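Local coordinates for protein putative secreted endoglycosylceramidase (Rhodococcus hoagii, PDB 6JYZ) that probably hydrolyses the O-glycosidic bond joining galactose to ceramide in glycolipids, as an endogalactosylceramidase of glycoside hydrolase family 5, at residues I86-L91 and Y102-I106; P95-D99 and R203-E207; Y132-P136 and T165-I169; A412-L416 and D427-I432; Q443-V449 and E470-L476. All blocks are in the same frame, centred on the assembly; numbering follows the deposited sequence.

Contact 1. Residues I86-L91 and Y102-I106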
# COMPACT_ATOMS: atom_id res chain seq x y z
N ILE A 86 7.99 -1.37 4.66
CA ILE A 86 9.26 -1.83 5.23
C ILE A 86 10.41 -1.44 4.32
O ILE A 86 10.21 -1.02 3.17
CB ILE A 86 9.25 -3.33 5.49
CG1 ILE A 86 9.13 -4.14 4.21
CG2 ILE A 86 8.12 -3.71 6.49
CD1 ILE A 86 9.31 -5.66 4.38
N ALA A 87 11.65 -1.53 4.82
CA ALA A 87 12.81 -0.96 4.12
C ALA A 87 13.87 -2.00 3.85
O ALA A 87 14.40 -2.65 4.79
CB ALA A 87 13.41 0.15 4.97
N TRP A 88 14.28 -2.07 2.61
CA TRP A 88 15.45 -2.87 2.25
C TRP A 88 16.66 -2.44 3.09
O TRP A 88 17.43 -3.33 3.55
CB TRP A 88 15.72 -2.65 0.75
CG TRP A 88 16.91 -3.39 0.19
CD1 TRP A 88 17.63 -4.45 0.74
CD2 TRP A 88 17.50 -3.12 -1.09
NE1 TRP A 88 18.61 -4.82 -0.14
CE2 TRP A 88 18.56 -4.03 -1.25
CE3 TRP A 88 17.21 -2.16 -2.11
CZ2 TRP A 88 19.35 -4.03 -2.41
CZ3 TRP A 88 18.00 -2.19 -3.26
CH2 TRP A 88 19.05 -3.10 -3.40
N SER A 89 16.83 -1.16 3.36
CA SER A 89 17.99 -0.71 4.11
C SER A 89 18.01 -1.30 5.50
O SER A 89 19.12 -1.44 6.05
CB SER A 89 18.05 0.80 4.17
OG SER A 89 16.90 1.27 4.87
N ALA A 90 16.88 -1.59 6.10
CA ALA A 90 16.86 -2.19 7.47
C ALA A 90 16.97 -3.69 7.36
O ALA A 90 17.57 -4.31 8.24
CB ALA A 90 15.57 -1.77 8.14
N LEU A 91 16.51 -4.34 6.31
CA LEU A 91 16.64 -5.77 6.18
C LEU A 91 18.09 -6.12 5.89
O LEU A 91 18.61 -7.17 6.36
CB LEU A 91 15.79 -6.31 5.03
CG LEU A 91 14.29 -6.29 5.34
CD1 LEU A 91 13.46 -6.32 4.03
CD2 LEU A 91 13.90 -7.47 6.25
N TYR A 102 15.15 -6.93 12.84
CA TYR A 102 14.14 -6.13 12.10
C TYR A 102 13.02 -7.02 11.66
O TYR A 102 11.82 -6.65 11.79
CB TYR A 102 14.85 -5.46 10.93
CG TYR A 102 13.91 -4.56 10.12
CD1 TYR A 102 13.39 -3.43 10.67
CD2 TYR A 102 13.57 -4.89 8.80
CE1 TYR A 102 12.53 -2.56 9.97
CE2 TYR A 102 12.74 -4.03 8.08
CZ TYR A 102 12.25 -2.91 8.67
OH TYR A 102 11.49 -2.05 7.88
N VAL A 103 13.28 -8.25 11.21
CA VAL A 103 12.23 -9.20 10.88
C VAL A 103 11.35 -9.44 12.08
O VAL A 103 10.12 -9.55 11.94
CB VAL A 103 12.79 -10.53 10.36
CG1 VAL A 103 11.64 -11.52 10.14
CG2 VAL A 103 13.53 -10.27 9.03
N ALA A 104 11.90 -9.51 13.31
CA ALA A 104 11.03 -9.74 14.47
C ALA A 104 10.14 -8.54 14.69
O ALA A 104 9.00 -8.76 15.14
CB ALA A 104 11.93 -9.99 15.70
N ARG A 105 10.55 -7.31 14.39
CA ARG A 105 9.61 -6.20 14.49
C ARG A 105 8.52 -6.34 13.44
O ARG A 105 7.33 -6.04 13.74
CB ARG A 105 10.32 -4.88 14.24
CG ARG A 105 11.37 -4.55 15.34
CD ARG A 105 12.26 -3.37 15.07
NE ARG A 105 11.46 -2.15 15.02
CZ ARG A 105 11.86 -1.06 14.39
NH1 ARG A 105 12.96 -1.05 13.65
NH2 ARG A 105 11.09 0.01 14.44
N ILE A 106 8.83 -6.76 12.23
CA ILE A 106 7.80 -7.03 11.21
C ILE A 106 6.85 -8.10 11.73
O ILE A 106 5.60 -7.97 11.61
CB ILE A 106 8.46 -7.45 9.89
CG1 ILE A 106 9.33 -6.33 9.34
CG2 ILE A 106 7.37 -7.84 8.88
CD1 ILE A 106 10.13 -6.72 8.11

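Contact 2. Residues P95-D99 and R203-E207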
# COMPACT_ATOMS: atom_id res chain seq x y z
N PRO A 95 26.13 -5.42 2.88
CA PRO A 95 25.88 -6.33 1.77
C PRO A 95 25.82 -7.79 2.21
O PRO A 95 26.76 -8.29 2.85
CB PRO A 95 27.10 -6.14 0.80
CG PRO A 95 27.61 -4.79 1.21
CD PRO A 95 27.32 -4.56 2.68
N GLY A 96 24.75 -8.50 1.94
CA GLY A 96 24.57 -9.90 2.29
C GLY A 96 23.96 -10.10 3.66
O GLY A 96 23.62 -11.24 3.95
N ALA A 97 23.82 -9.07 4.49
CA ALA A 97 23.22 -9.25 5.83
C ALA A 97 21.72 -9.50 5.75
O ALA A 97 21.08 -9.12 4.74
CB ALA A 97 23.46 -8.05 6.69
N PHE A 98 21.15 -10.09 6.77
CA PHE A 98 19.71 -10.21 6.86
C PHE A 98 19.38 -10.01 8.33
O PHE A 98 19.68 -10.87 9.17
CB PHE A 98 19.24 -11.55 6.35
CG PHE A 98 17.71 -11.64 6.25
CD1 PHE A 98 17.01 -10.86 5.34
CD2 PHE A 98 17.00 -12.45 7.12
CE1 PHE A 98 15.61 -10.97 5.26
CE2 PHE A 98 15.59 -12.56 7.06
CZ PHE A 98 14.93 -11.79 6.12
N ASP A 99 18.81 -8.85 8.70
CA ASP A 99 18.65 -8.49 10.10
C ASP A 99 17.40 -9.10 10.70
O ASP A 99 16.25 -8.60 10.49
CB ASP A 99 18.62 -6.98 10.29
CG ASP A 99 18.60 -6.55 11.74
OD1 ASP A 99 18.54 -7.46 12.62
OD2 ASP A 99 18.62 -5.33 11.98
N ARG A 203 14.55 -14.30 1.38
CA ARG A 203 14.79 -14.55 2.82
C ARG A 203 13.58 -14.08 3.61
O ARG A 203 13.16 -14.74 4.57
CB ARG A 203 16.05 -13.81 3.26
CG ARG A 203 17.30 -14.50 2.71
CD ARG A 203 18.50 -13.60 2.95
NE ARG A 203 19.72 -14.34 2.62
CZ ARG A 203 20.91 -13.82 2.79
NH1 ARG A 203 21.11 -12.55 3.03
NH2 ARG A 203 21.96 -14.65 2.67
N LEU A 204 12.98 -12.93 3.26
CA LEU A 204 11.81 -12.45 3.99
C LEU A 204 10.60 -13.31 3.74
O LEU A 204 9.85 -13.59 4.70
CB LEU A 204 11.56 -10.98 3.59
CG LEU A 204 10.41 -10.32 4.35
CD1 LEU A 204 10.66 -10.33 5.86
CD2 LEU A 204 10.19 -8.91 3.86
N ALA A 205 10.39 -13.77 2.50
CA ALA A 205 9.23 -14.63 2.27
C ALA A 205 9.37 -15.90 3.09
O ALA A 205 8.35 -16.45 3.55
CB ALA A 205 9.12 -14.96 0.78
N ALA A 206 10.55 -16.45 3.19
CA ALA A 206 10.74 -17.66 3.99
C ALA A 206 10.27 -17.43 5.44
O ALA A 206 9.74 -18.40 6.04
CB ALA A 206 12.20 -18.14 3.95
N GLU A 207 10.42 -16.25 5.98
CA GLU A 207 10.03 -15.94 7.36
C GLU A 207 8.55 -15.93 7.56
O GLU A 207 8.11 -15.92 8.74
CB GLU A 207 10.63 -14.58 7.72
CG GLU A 207 12.13 -14.51 7.75
CD GLU A 207 12.76 -15.28 8.85
OE1 GLU A 207 12.21 -15.42 9.94
OE2 GLU A 207 13.88 -15.76 8.62
O HOH W 1 24.64 -13.48 2.64
O HOH W 2 19.40 -10.26 2.92

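Contact 3. Residues Y132-P136 and T165-I169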
# COMPACT_ATOMS: atom_id res chain seq x y z
N TYR A 132 19.84 7.93 1.07
CA TYR A 132 21.19 8.46 0.88
C TYR A 132 21.28 9.25 -0.41
O TYR A 132 22.43 9.51 -0.84
CB TYR A 132 22.22 7.30 0.95
CG TYR A 132 22.16 6.61 2.29
CD1 TYR A 132 22.77 7.20 3.39
CD2 TYR A 132 21.40 5.49 2.50
CE1 TYR A 132 22.64 6.64 4.67
CE2 TYR A 132 21.24 4.91 3.76
CZ TYR A 132 21.85 5.51 4.82
OH TYR A 132 21.71 4.97 6.10
N VAL A 133 20.19 9.82 -0.88
CA VAL A 133 20.17 10.60 -2.11
C VAL A 133 20.04 12.09 -1.87
O VAL A 133 19.85 12.81 -2.86
CB VAL A 133 18.99 10.13 -3.00
CG1 VAL A 133 19.16 8.65 -3.33
CG2 VAL A 133 17.63 10.39 -2.41
N GLY A 134 20.11 12.58 -0.64
CA GLY A 134 19.94 14.00 -0.42
C GLY A 134 21.20 14.82 -0.74
O GLY A 134 22.31 14.31 -0.78
N THR A 135 20.97 16.12 -0.95
CA THR A 135 22.11 17.01 -1.22
C THR A 135 22.83 17.31 0.09
O THR A 135 22.21 17.80 1.01
CB THR A 135 21.61 18.31 -1.84
OG1 THR A 135 20.75 18.02 -2.97
CG2 THR A 135 22.76 19.17 -2.35
N PRO A 136 24.15 17.05 0.17
CA PRO A 136 24.83 17.33 1.45
C PRO A 136 24.85 18.82 1.76
O PRO A 136 24.78 19.67 0.87
CB PRO A 136 26.24 16.81 1.20
CG PRO A 136 26.24 15.95 -0.03
CD PRO A 136 24.96 16.34 -0.80
N THR A 165 24.27 14.80 -9.84
CA THR A 165 23.73 15.70 -8.85
C THR A 165 22.46 15.14 -8.19
O THR A 165 21.61 14.55 -8.85
CB THR A 165 23.46 17.08 -9.47
OG1 THR A 165 22.92 17.91 -8.43
CG2 THR A 165 22.49 17.08 -10.60
N THR A 166 22.42 15.36 -6.89
CA THR A 166 21.26 15.01 -6.06
C THR A 166 20.18 16.07 -6.10
O THR A 166 19.10 15.90 -5.49
CB THR A 166 21.70 14.81 -4.60
OG1 THR A 166 22.26 16.04 -4.14
CG2 THR A 166 22.70 13.69 -4.51
N CYS A 167 20.40 17.18 -6.78
CA CYS A 167 19.37 18.21 -6.92
C CYS A 167 18.36 17.84 -7.95
O CYS A 167 18.57 16.93 -8.75
CB CYS A 167 20.05 19.54 -7.22
SG CYS A 167 21.28 19.96 -5.94
N ASN A 168 17.19 18.44 -7.89
CA ASN A 168 16.08 18.01 -8.74
C ASN A 168 15.37 19.15 -9.46
O ASN A 168 15.58 20.33 -9.14
CB ASN A 168 15.10 17.17 -7.89
CG ASN A 168 14.56 17.91 -6.71
OD1 ASN A 168 14.08 19.03 -6.87
ND2 ASN A 168 14.58 17.31 -5.52
N ILE A 169 14.54 18.75 -10.43
CA ILE A 169 13.74 19.75 -11.15
C ILE A 169 12.46 20.03 -10.35
O ILE A 169 11.66 19.12 -10.05
CB ILE A 169 13.43 19.25 -12.55
CG1 ILE A 169 14.72 19.13 -13.33
CG2 ILE A 169 12.47 20.20 -13.29
CD1 ILE A 169 14.53 18.55 -14.78
O HOH W 3 18.08 13.53 -4.90

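Contact 4. Residues A412-L416 and D427-I432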
# COMPACT_ATOMS: atom_id res chain seq x y z
N ALA A 412 -15.76 -10.33 3.78
CA ALA A 412 -15.71 -11.62 3.12
C ALA A 412 -17.13 -12.06 2.80
O ALA A 412 -18.00 -11.98 3.71
CB ALA A 412 -14.99 -12.66 3.97
N ALA A 413 -17.38 -12.48 1.57
CA ALA A 413 -18.74 -12.85 1.21
C ALA A 413 -18.69 -13.84 0.09
O ALA A 413 -17.95 -13.61 -0.89
CB ALA A 413 -19.52 -11.66 0.80
N PRO A 414 -19.37 -14.98 0.16
CA PRO A 414 -19.28 -15.99 -0.89
C PRO A 414 -19.99 -15.55 -2.16
O PRO A 414 -21.15 -15.10 -2.13
CB PRO A 414 -19.98 -17.23 -0.29
CG PRO A 414 -20.94 -16.65 0.60
CD PRO A 414 -20.32 -15.38 1.23
N GLY A 415 -19.37 -15.63 -3.31
CA GLY A 415 -20.03 -15.28 -4.56
C GLY A 415 -20.50 -13.84 -4.54
O GLY A 415 -21.54 -13.56 -5.13
N LEU A 416 -19.75 -12.87 -3.98
CA LEU A 416 -20.16 -11.48 -4.00
C LEU A 416 -20.39 -11.01 -5.42
O LEU A 416 -19.54 -11.26 -6.29
CB LEU A 416 -19.02 -10.68 -3.37
CG LEU A 416 -19.27 -9.21 -3.18
CD1 LEU A 416 -20.37 -8.92 -2.14
CD2 LEU A 416 -17.95 -8.55 -2.75
N ASP A 427 -24.27 -14.50 -4.63
CA ASP A 427 -24.84 -15.83 -4.80
C ASP A 427 -23.78 -16.84 -4.50
O ASP A 427 -22.84 -16.98 -5.35
CB ASP A 427 -25.43 -15.96 -6.21
CG ASP A 427 -26.17 -17.26 -6.45
OD1 ASP A 427 -26.04 -18.15 -5.65
OD2 ASP A 427 -26.77 -17.37 -7.57
N GLY A 428 -23.86 -17.49 -3.35
CA GLY A 428 -22.81 -18.44 -3.00
C GLY A 428 -23.10 -19.05 -1.64
O GLY A 428 -24.09 -18.69 -0.97
N SER A 429 -22.20 -19.94 -1.24
CA SER A 429 -22.37 -20.69 -0.00
C SER A 429 -21.22 -20.40 0.93
O SER A 429 -20.07 -20.56 0.51
CB SER A 429 -22.54 -22.21 -0.24
OG SER A 429 -23.75 -22.40 -0.98
N GLY A 430 -21.49 -19.98 2.15
CA GLY A 430 -20.44 -19.79 3.14
C GLY A 430 -20.79 -18.65 4.08
O GLY A 430 -21.90 -18.10 4.05
N ARG A 431 -19.84 -18.30 4.91
CA ARG A 431 -20.05 -17.31 5.95
C ARG A 431 -19.79 -15.89 5.47
O ARG A 431 -18.70 -15.55 4.96
CB ARG A 431 -19.11 -17.60 7.13
CG ARG A 431 -19.27 -16.65 8.29
CD ARG A 431 -18.24 -16.96 9.38
NE ARG A 431 -18.52 -18.29 9.89
CZ ARG A 431 -18.96 -18.53 11.12
NH1 ARG A 431 -19.19 -17.54 11.96
NH2 ARG A 431 -19.18 -19.77 11.50
N ILE A 432 -20.78 -15.04 5.60
CA ILE A 432 -20.62 -13.61 5.35
C ILE A 432 -20.00 -12.96 6.56
O ILE A 432 -20.45 -13.22 7.70
CB ILE A 432 -22.02 -13.00 5.12
CG1 ILE A 432 -22.61 -13.53 3.82
CG2 ILE A 432 -21.94 -11.48 5.08
CD1 ILE A 432 -24.15 -13.39 3.72

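Contact 5. Residues Q443-V449 and E470-L476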
# COMPACT_ATOMS: atom_id res chain seq x y z
N GLN A 443 -29.30 -1.16 10.98
CA GLN A 443 -30.69 -1.55 10.75
C GLN A 443 -30.70 -2.17 9.38
O GLN A 443 -30.64 -1.48 8.39
CB GLN A 443 -31.60 -0.34 10.94
CG GLN A 443 -31.63 0.15 12.36
CD GLN A 443 -32.25 -0.81 13.34
OE1 GLN A 443 -32.83 -1.80 12.90
NE2 GLN A 443 -32.08 -0.57 14.61
N LEU A 444 -30.75 -3.52 9.31
CA LEU A 444 -30.49 -4.23 8.07
C LEU A 444 -31.66 -5.10 7.62
O LEU A 444 -32.44 -5.53 8.52
CB LEU A 444 -29.28 -5.16 8.26
CG LEU A 444 -28.03 -4.42 8.76
CD1 LEU A 444 -26.91 -5.44 9.01
CD2 LEU A 444 -27.62 -3.36 7.72
N ASP A 445 -31.81 -5.33 6.35
CA ASP A 445 -32.68 -6.34 5.76
C ASP A 445 -31.79 -7.43 5.23
O ASP A 445 -30.92 -7.19 4.37
CB ASP A 445 -33.48 -5.85 4.52
CG ASP A 445 -34.47 -6.86 3.92
OD1 ASP A 445 -34.65 -7.97 4.49
OD2 ASP A 445 -35.12 -6.55 2.89
N THR A 446 -31.87 -8.62 5.80
CA THR A 446 -31.02 -9.72 5.46
C THR A 446 -31.75 -10.85 4.73
O THR A 446 -32.27 -11.79 5.43
CB THR A 446 -30.43 -10.36 6.70
OG1 THR A 446 -31.49 -10.65 7.65
CG2 THR A 446 -29.50 -9.41 7.41
N VAL A 447 -31.68 -10.91 3.43
CA VAL A 447 -32.47 -11.85 2.65
C VAL A 447 -31.66 -13.09 2.43
O VAL A 447 -30.60 -13.05 1.77
CB VAL A 447 -32.89 -11.21 1.31
CG1 VAL A 447 -33.64 -12.21 0.46
CG2 VAL A 447 -33.68 -9.95 1.58
N ASN A 448 -32.14 -14.23 2.93
CA ASN A 448 -31.51 -15.54 2.77
C ASN A 448 -30.17 -15.64 3.45
O ASN A 448 -29.19 -16.18 2.92
CB ASN A 448 -31.37 -16.03 1.31
CG ASN A 448 -32.64 -15.94 0.53
OD1 ASN A 448 -33.74 -16.18 1.09
ND2 ASN A 448 -32.61 -15.64 -0.75
N VAL A 449 -30.09 -15.09 4.64
CA VAL A 449 -28.93 -15.20 5.51
C VAL A 449 -29.39 -15.87 6.81
O VAL A 449 -30.22 -15.26 7.52
CB VAL A 449 -28.28 -13.84 5.75
CG1 VAL A 449 -26.98 -14.05 6.55
CG2 VAL A 449 -28.00 -13.14 4.40
N GLU A 470 -28.53 -17.23 -3.45
CA GLU A 470 -28.65 -15.79 -3.57
C GLU A 470 -28.84 -15.20 -2.18
O GLU A 470 -29.68 -15.73 -1.39
CB GLU A 470 -29.86 -15.40 -4.41
CG GLU A 470 -29.69 -15.66 -5.90
CD GLU A 470 -30.78 -14.99 -6.76
OE1 GLU A 470 -31.80 -14.54 -6.20
OE2 GLU A 470 -30.59 -14.97 -7.97
N TYR A 471 -28.29 -14.06 -1.89
CA TYR A 471 -28.49 -13.36 -0.64
C TYR A 471 -28.28 -11.87 -0.77
O TYR A 471 -27.64 -11.44 -1.76
CB TYR A 471 -27.57 -13.90 0.46
CG TYR A 471 -26.09 -13.65 0.14
CD1 TYR A 471 -25.47 -12.45 0.53
CD2 TYR A 471 -25.38 -14.55 -0.61
CE1 TYR A 471 -24.16 -12.18 0.11
CE2 TYR A 471 -24.05 -14.31 -1.00
CZ TYR A 471 -23.49 -13.10 -0.65
OH TYR A 471 -22.16 -12.89 -1.02
N SER A 472 -28.76 -11.10 0.15
CA SER A 472 -28.44 -9.69 0.18
C SER A 472 -28.48 -9.22 1.60
O SER A 472 -29.20 -9.76 2.46
CB SER A 472 -29.31 -8.87 -0.73
OG SER A 472 -30.70 -8.98 -0.25
N VAL A 473 -27.73 -8.18 1.90
CA VAL A 473 -27.72 -7.52 3.19
C VAL A 473 -27.77 -6.05 2.92
O VAL A 473 -26.78 -5.47 2.39
CB VAL A 473 -26.49 -7.87 4.08
CG1 VAL A 473 -26.64 -7.15 5.40
CG2 VAL A 473 -26.33 -9.35 4.21
N THR A 474 -28.88 -5.36 3.18
CA THR A 474 -29.06 -3.98 2.75
C THR A 474 -29.57 -3.17 3.93
O THR A 474 -30.11 -3.64 4.95
CB THR A 474 -29.68 -3.89 1.33
OG1 THR A 474 -30.96 -4.45 1.38
CG2 THR A 474 -29.03 -4.66 0.19
N THR A 475 -29.33 -1.88 3.88
CA THR A 475 -30.12 -1.00 4.76
C THR A 475 -31.59 -0.88 4.36
O THR A 475 -32.00 -0.87 3.19
CB THR A 475 -29.53 0.40 4.82
OG1 THR A 475 -29.64 0.89 3.51
CG2 THR A 475 -28.02 0.31 5.02
N LEU A 476 -32.40 -0.86 5.43
CA LEU A 476 -33.86 -0.89 5.36
C LEU A 476 -34.41 0.39 4.71
O LEU A 476 -33.99 1.47 5.19
CB LEU A 476 -34.30 -1.00 6.81
CG LEU A 476 -34.18 -2.41 7.35
CD1 LEU A 476 -34.71 -2.47 8.76
CD2 LEU A 476 -34.94 -3.38 6.44
O HOH W 4 -31.39 -7.11 1.60
O HOH W 5 -28.51 -17.65 0.77

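Contact 1. Residues I86-L91 and Y102-I106
The methyl of Ala90 sits like a small knob on the ring of Tyr102. Its CB lies 3.4 Å from the centroid of that ring and 5° off the normal, a CH-pi contact over the centre of one face. The opposite face is backed from its own helix by Ile106, whose CG1 stands 4.3 Å above the plane of the Tyr102 ring toward its rim, leaving the ring clasped between a methyl and a methylene. At the edge, in plane, Leu91 closes the side: its CD2 meets Tyr102 CD2 at 3.6 Å, the two side chains crossing at about a right angle. The same methyl also fills the dip between Val103 and Ile106, with Leu91 CD2 4.0 Å from Val103 CG2. Beyond the ring, Ile86 and Ile106 cross near their tips, CD1 to CD1 4.0 Å.

With CG anti to the backbone N (chi1 -178°), Tyr102 extends from its helix until the hydroxyl reaches the backbone at the start of helix 88-91. There Ala87 N, at the N-cap position, donates to Tyr102 OH at 3.1 Å with an N-H...O angle of 149°. The hydroxyl is also bonded to Leu50 O, so this buried polar atom has two hydrogen-bond partners. Ile86 CB presses against Tyr102 OH at 3.5 Å, further restricting the phenol's end.

The contact lies within the connection that runs from strand 81-86 through short helix 88-91 and helix 100-115 to the parallel strand 119-124, a beta-alpha-beta unit of the (beta/alpha)8 barrel of family 5.

Contact 2. Residues P95-D99 and R203-E207
Phe98 and Arg203 run alongside one another, each pointing back toward the other's backbone, and the aliphatic part of the arginine covers one face of the ring. Arg203 CB lies 3.6 Å from the ring centroid of Phe98, 15° off the normal, a CH-pi contact; Arg203 CD follows at 3.9 Å from Phe98 CG. The guanidinium itself does not stack, its plane being turned 59° from the ring. The extended chain carries it on to the loop, where Arg203 NH1 donates to Gly96 O at 3.0 Å, near the guanidinium plane but from above the carbonyl plane.

Two waters widen this grip. One links Gly96 O with Arg203 NH2, and the other bridges Ala97 O to Arg203 NH1, accepting from the arginine at 2.9 Å. In barrel terms, the contact ties the loop before helix 100-115 to the last turn of helix 193-206, in the outer layer of the barrel.

Further out, Glu207 OE2 approaches the edge of the ring, 3.9 Å from Phe98 CE2, while Glu207 OE1 is held in a salt bridge with Arg107. Val103 of helix 100-115 touches Phe98 as well. Asp99, next in the chain after Phe98, is the N-cap of that helix, its OD1 accepting from Ala101 N.

Contact 3. Residues Y132-P136 and T165-I169
Thr135 and Thr166 join their hydroxyls, OG1 to OG1 2.8 Å, in a hydrogen bond that either could donate. Thr166 can offer its oxygen because OG1 lies between its backbone N and carbonyl carbon (chi1 61°), which turns it toward residues 132-136. The bond has a second support: Thr135 OG1 is also hydrogen-bonded to Gly148 N. A valine in place of Thr135 would lack this oxygen and would probably cost Gly148 N and the Thr166 hydroxyl this partner.

Water adds another polar link. A single molecule donates to Val133 O at 2.8 Å and to Thr166 O at 2.6 Å, so two carbonyls that cannot bond each other are satisfied together. Within 165-169, Cys167 N donates to Thr165 OG1 at 3.1 Å with an N-H...O angle of 166°, an ST turn.

Both segments belong to the long connection between strand 119-124 and helix 177-187, a beta-to-alpha loop of the barrel with neither helix nor strand between the two segments. Covalent closure comes from the disulfide of Cys167 with Cys141.

The van der Waals contacts are close. Thr166 CB rests 3.2 Å from Val133 O, with Thr166 CG2 beside the same oxygen. Cys167 SG lies 3.6 Å from Thr135 OG1 and also borders Thr135 CG2. Val133 and Thr166 also reach helix 177-187, at Val179 and Ala178.

Contact 4. Residues A412-L416 and D427-I432
Pro414 is received by the bend of the chain from Ser429 to Ile432, and its ring can be traced atom by atom. Pro414 CB comes first, 3.4 Å from Ser429 O. Pro414 CG meets the same peptide at its nitrogen, 3.7 Å from Gly430 N. Pro414 CD completes the passage: it meets Ile432 CG1 at 3.9 Å, the two side chains crossing at about a right angle, and borders Arg431 O. The ring thus fills the inside of a corner whose floor is largely backbone. Gly430 allows this, because a CB there would point at Pro414 and, with a phi of 148°, also jam against the preceding carbonyl. An alanine in place of Pro414 would keep CB but lose CG and CD, which would probably open a gap against Gly430 and Ile432 and leave the turn's phi less restrained.

That turn is type II, from Ala413 to Leu416, with proline and then glycine at its two central positions. Gly415 is crowded by the other segment: a CB would fall 1.9 Å from Asp427 O. Instead Gly415 CA makes a CA-H...O contact with Asp427 O at 3.4 Å, and Asp427 N donates to Gly415 O at 2.9 Å, the N-H...O angle being 163°. Pro414 O is taken by the hydroxyl of Tyr471.

Strands 409-414 and 431-437 pair antiparallel, as do 416-420 and 423-428. Both segments pass from one sheet to the other at their corners, which fits the beta-sandwich that follows the barrel in this protein.

Contact 5. Residues Q443-V449 and E470-L476
Asp445 and Thr474 form a complete antiparallel hydrogen-bonded pair: Asp445 N donates to Thr474 O at 2.8 Å, and Thr474 N returns a bond to Asp445 O at 3.0 Å. Val447 and Ser472 repeat it, with Val447 N to Ser472 O 2.9 Å and Ser472 N to Val447 O 3.1 Å. Toward the C-terminus the ladder fades into a weak bond from Leu476 N to Gln443 O. At the other end Asn448 takes over with its side chain, ND2 donating to Glu470 O at 3.0 Å from 40° above the carbonyl plane. A water also donates to Glu470 O and to Asn448 O.

Another water gathers the face of Asp445, Ser472 and Thr474. It donates to Asp445 O at 2.8 Å, giving that carbonyl a second donor, and bonds to Thr474 OG1 and to Ser472 OG, which is brought there by its place between the backbone N and the carbonyl carbon (chi1 63°). Ser472 OG also lies 3.5 Å from Val447 CB.

The face of Thr446 and Val473 is mostly apolar, with Thr446 CG2 alongside Val473 CG1. Val473 CG1 meets Leu444 CD1 at 4.0 Å, and its CG2 meets Val449, whose CG2 also lies against Tyr471 CB. Ile432 and Tyr436 of strand 431-437 cover this side.

Across its far edge strand 471-475 pairs with 423-428. With 444-447 outermost, this is an edge ladder of a four-stranded antiparallel sheet, one layer of a beta-sandwich.

In the fold
Contacts 1 to 3 lie in the catalytic barrel, and 4 and 5 in the beta-sandwich, with the centres of contacts 1 and 5 about 44 Å apart. Contact 1 is buried and mainly apolar. Contact 2 touches it, since Val103 and Phe98 meet and Leu204 packs on Ile86, yet lies at the surface and relies on arginine and waters. Contact 3 stands apart in a disulfide-braced loop, held by hydroxyls rather than by secondary structure. Contacts 4 and 5, centres about 13 Å apart, are joined by Tyr471 OH on Pro414 O and by neighbouring strands 423-428 and 471-475, one from each. Glycine-lined backbone fit dominates contact 4, whereas regular strand pairing dominates contact 5.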